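Local coordinates for VP5 (Halorubrum pleomorphic virus 6, PDB 6QGL), which is an envelope protein of a haloarchaeal pleomorphic virus and probably drives fusion of the viral membrane with that of the host cell, at residues 63-68 against 117-122. Sequence-based numbering, arbitrary orientation.
Sequences STMVDN and TNFYKS
The Phe119 ring meets Met65 at its edge: Met65 CB lies near the ring plane, 3.9 Å from Phe119 CD1. The sulfur is an edge partner as well, since Met65 SD stands 5.5 Å from the ring centroid in a direction 79° off the normal, a Met-aromatic contact with this sulfur beside the ring and not over it. Trp232 of helix 229-257 meets the same phenyl with the two planes inclined, and Val235 and Met239 of that helix also touch it.

Met65 supplies most of what segment 63-68 contributes. Its chain borders the CD1 edge as far as SD, 4.1 Å from Phe119 CD1. The bend at chi2 (-76°) turns SD and CE onto the backbone of helix 97-140: Met65 SD comes to 3.9 Å from Phe119 CA, and the methyl goes on past it until Met65 CE ends 3.8 Å from Asn118 O. Ser122 flanks this chain, its CB 3.9 Å from Met65 CE. Ser122 OG donates to Phe119 O at 3.0 Å, tilted 24° from the carbonyl plane, and at the same time lies beside Met65 CG, SD and CE.

No hydrogen bond joins the two segments. All four touching residues are buried; Asn118 ND2 donates to the backbone O of Arg27 and of Trp24, and Asn118 OD1 accepts from Phe29 N. This is buried helix-helix packing within the N-terminal envelope-protein family region, joining the wider pi-type turn that ends helix 43-66 to the middle of helix 97-140. The thioether chain makes van der Waals contact with a ring edge and two oxygens, one a hydroxyl donating within its own helix, the other a backbone carbonyl that accepts Ser122 N.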
ATOM      1  N   SER A  63      -0.773  -1.993   1.472  1.00 65.67           N
ATOM      2  CA  SER A  63      -0.079  -0.820   0.938  1.00 66.93           C
ATOM      3  C   SER A  63       0.110  -0.818  -0.579  1.00 70.20           C
ATOM      4  O   SER A  63       0.108   0.263  -1.160  1.00 70.85           O
ATOM      5  CB  SER A  63       1.259  -0.619   1.638  1.00 72.40           C
ATOM      6  OG  SER A  63       2.144  -1.703   1.418  1.00 81.98           O
ATOM      7  N   THR A  64       0.266  -1.991  -1.224  1.00 65.29           N
ATOM      8  CA  THR A  64       0.496  -2.020  -2.673  1.00 64.40           C
ATOM      9  C   THR A  64      -0.759  -2.342  -3.503  1.00 67.45           C
ATOM     10  O   THR A  64      -1.252  -1.450  -4.188  1.00 67.45           O
ATOM     11  CB  THR A  64       1.673  -2.943  -3.043  1.00 71.18           C
ATOM     12  OG1 THR A  64       1.370  -4.279  -2.646  1.00 69.06           O
ATOM     13  CG2 THR A  64       2.991  -2.493  -2.421  1.00 70.92           C
ATOM     14  N   MET A  65      -1.301  -3.568  -3.407  1.00 63.09           N
ATOM     15  CA  MET A  65      -2.419  -4.024  -4.244  1.00 62.26           C
ATOM     16  C   MET A  65      -3.826  -3.804  -3.687  1.00 67.92           C
ATOM     17  O   MET A  65      -4.661  -3.198  -4.357  1.00 68.12           O
ATOM     18  CB  MET A  65      -2.251  -5.517  -4.605  1.00 63.50           C
ATOM     19  CG  MET A  65      -0.815  -5.939  -4.859  1.00 66.97           C
ATOM     20  SD  MET A  65      -0.187  -5.408  -6.465  1.00 71.05           S
ATOM     21  CE  MET A  65       1.554  -5.581  -6.209  1.00 68.34           C
ATOM     22  N   VAL A  66      -4.083  -4.326  -2.482  1.00 65.30           N
ATOM     23  CA  VAL A  66      -5.367  -4.393  -1.784  1.00 65.76           C
ATOM     24  C   VAL A  66      -6.023  -3.023  -1.461  1.00 71.19           C
ATOM     25  O   VAL A  66      -7.223  -2.884  -1.707  1.00 71.08           O
ATOM     26  CB  VAL A  66      -5.211  -5.268  -0.505  1.00 69.93           C
ATOM     27  CG1 VAL A  66      -6.505  -5.347   0.295  1.00 70.61           C
ATOM     28  CG2 VAL A  66      -4.711  -6.675  -0.850  1.00 68.67           C
ATOM     29  N   ASP A  67      -5.280  -2.049  -0.892  1.00 69.14           N
ATOM     30  CA  ASP A  67      -5.857  -0.761  -0.462  1.00 70.63           C
ATOM     31  C   ASP A  67      -5.685   0.432  -1.417  1.00 74.74           C
ATOM     32  O   ASP A  67      -5.986   1.560  -1.016  1.00 75.63           O
ATOM     33  CB  ASP A  67      -5.319  -0.371   0.927  1.00 74.03           C
ATOM     34  CG  ASP A  67      -6.239  -0.664   2.093  1.00 86.65           C
ATOM     35  OD1 ASP A  67      -7.451  -0.871   1.860  1.00 87.83           O
ATOM     36  OD2 ASP A  67      -5.753  -0.667   3.242  1.00 93.24           O
ATOM     37  N   ASN A  68      -5.240   0.212  -2.660  1.00 70.23           N
ATOM     38  CA  ASN A  68      -5.063   1.323  -3.601  1.00 70.27           C
ATOM     39  C   ASN A  68      -6.117   1.304  -4.725  1.00 73.45           C
ATOM     40  O   ASN A  68      -5.802   1.532  -5.893  1.00 72.61           O
ATOM     41  CB  ASN A  68      -3.616   1.355  -4.121  1.00 70.08           C
ATOM     42  CG  ASN A  68      -2.580   1.745  -3.085  1.00 87.06           C
ATOM     43  OD1 ASN A  68      -1.436   1.289  -3.120  1.00 80.72           O
ATOM     44  ND2 ASN A  68      -2.943   2.605  -2.143  1.00 77.08           N
ATOM     45  N   THR A 117       0.355  -8.863 -14.345  1.00 50.89           N
ATOM     46  CA  THR A 117       1.470  -9.722 -13.931  1.00 51.03           C
ATOM     47  C   THR A 117       1.935  -9.341 -12.527  1.00 54.98           C
ATOM     48  O   THR A 117       2.082 -10.235 -11.699  1.00 54.93           O
ATOM     49  CB  THR A 117       2.604  -9.734 -14.979  1.00 57.66           C
ATOM     50  OG1 THR A 117       2.090 -10.239 -16.210  1.00 55.21           O
ATOM     51  CG2 THR A 117       3.790 -10.590 -14.566  1.00 56.55           C
ATOM     52  N   ASN A 118       2.104  -8.028 -12.244  1.00 51.23           N
ATOM     53  CA  ASN A 118       2.518  -7.542 -10.921  1.00 50.80           C
ATOM     54  C   ASN A 118       1.518  -7.924  -9.841  1.00 53.41           C
ATOM     55  O   ASN A 118       1.920  -8.394  -8.775  1.00 53.02           O
ATOM     56  CB  ASN A 118       2.721  -6.029 -10.927  1.00 50.82           C
ATOM     57  CG  ASN A 118       3.895  -5.557 -11.738  1.00 72.44           C
ATOM     58  OD1 ASN A 118       4.789  -6.320 -12.132  1.00 66.67           O
ATOM     59  ND2 ASN A 118       3.900  -4.274 -12.012  1.00 65.22           N
ATOM     60  N   PHE A 119       0.219  -7.739 -10.133  1.00 49.28           N
ATOM     61  CA  PHE A 119      -0.884  -8.056  -9.236  1.00 48.56           C
ATOM     62  C   PHE A 119      -0.938  -9.559  -8.927  1.00 52.67           C
ATOM     63  O   PHE A 119      -0.949  -9.927  -7.750  1.00 52.10           O
ATOM     64  CB  PHE A 119      -2.211  -7.537  -9.822  1.00 50.02           C
ATOM     65  CG  PHE A 119      -3.436  -7.829  -8.995  1.00 51.28           C
ATOM     66  CD1 PHE A 119      -3.660  -7.165  -7.793  1.00 54.44           C
ATOM     67  CD2 PHE A 119      -4.382  -8.751  -9.428  1.00 53.40           C
ATOM     68  CE1 PHE A 119      -4.791  -7.444  -7.024  1.00 55.39           C
ATOM     69  CE2 PHE A 119      -5.521  -9.017  -8.665  1.00 56.24           C
ATOM     70  CZ  PHE A 119      -5.719  -8.358  -7.471  1.00 54.47           C
ATOM     71  N   TYR A 120      -0.924 -10.421  -9.969  1.00 49.51           N
ATOM     72  CA  TYR A 120      -0.957 -11.878  -9.786  1.00 49.29           C
ATOM     73  C   TYR A 120       0.325 -12.425  -9.171  1.00 52.83           C
ATOM     74  O   TYR A 120       0.263 -13.416  -8.444  1.00 52.82           O
ATOM     75  CB  TYR A 120      -1.292 -12.620 -11.090  1.00 50.95           C
ATOM     76  CG  TYR A 120      -2.583 -12.199 -11.754  1.00 52.75           C
ATOM     77  CD1 TYR A 120      -3.733 -11.963 -11.007  1.00 54.40           C
ATOM     78  CD2 TYR A 120      -2.670 -12.098 -13.139  1.00 54.11           C
ATOM     79  CE1 TYR A 120      -4.923 -11.575 -11.616  1.00 55.24           C
ATOM     80  CE2 TYR A 120      -3.856 -11.717 -13.760  1.00 55.11           C
ATOM     81  CZ  TYR A 120      -4.980 -11.460 -12.994  1.00 62.95           C
ATOM     82  OH  TYR A 120      -6.146 -11.083 -13.605  1.00 65.90           O
ATOM     83  N   LYS A 121       1.479 -11.773  -9.439  1.00 48.99           N
ATOM     84  CA  LYS A 121       2.773 -12.157  -8.869  1.00 48.92           C
ATOM     85  C   LYS A 121       2.749 -12.027  -7.347  1.00 52.41           C
ATOM     86  O   LYS A 121       3.242 -12.927  -6.668  1.00 52.39           O
ATOM     87  CB  LYS A 121       3.922 -11.325  -9.464  1.00 51.62           C
ATOM     88  CG  LYS A 121       4.752 -12.078 -10.499  1.00 57.05           C
ATOM     89  CD  LYS A 121       5.574 -11.158 -11.401  1.00 64.97           C
ATOM     90  CE  LYS A 121       6.826 -10.580 -10.781  1.00 77.58           C
ATOM     91  NZ  LYS A 121       7.367  -9.461 -11.599  1.00 88.39           N
ATOM     92  N   SER A 122       2.146 -10.934  -6.814  1.00 48.70           N
ATOM     93  CA  SER A 122       2.046 -10.702  -5.369  1.00 48.60           C
ATOM     94  C   SER A 122       1.092 -11.687  -4.685  1.00 52.00           C
ATOM     95  O   SER A 122       1.342 -12.059  -3.535  1.00 52.13           O
ATOM     96  CB  SER A 122       1.690  -9.251  -5.052  1.00 52.96           C
ATOM     97  OG  SER A 122       0.305  -8.984  -5.186  1.00 63.54           O
TER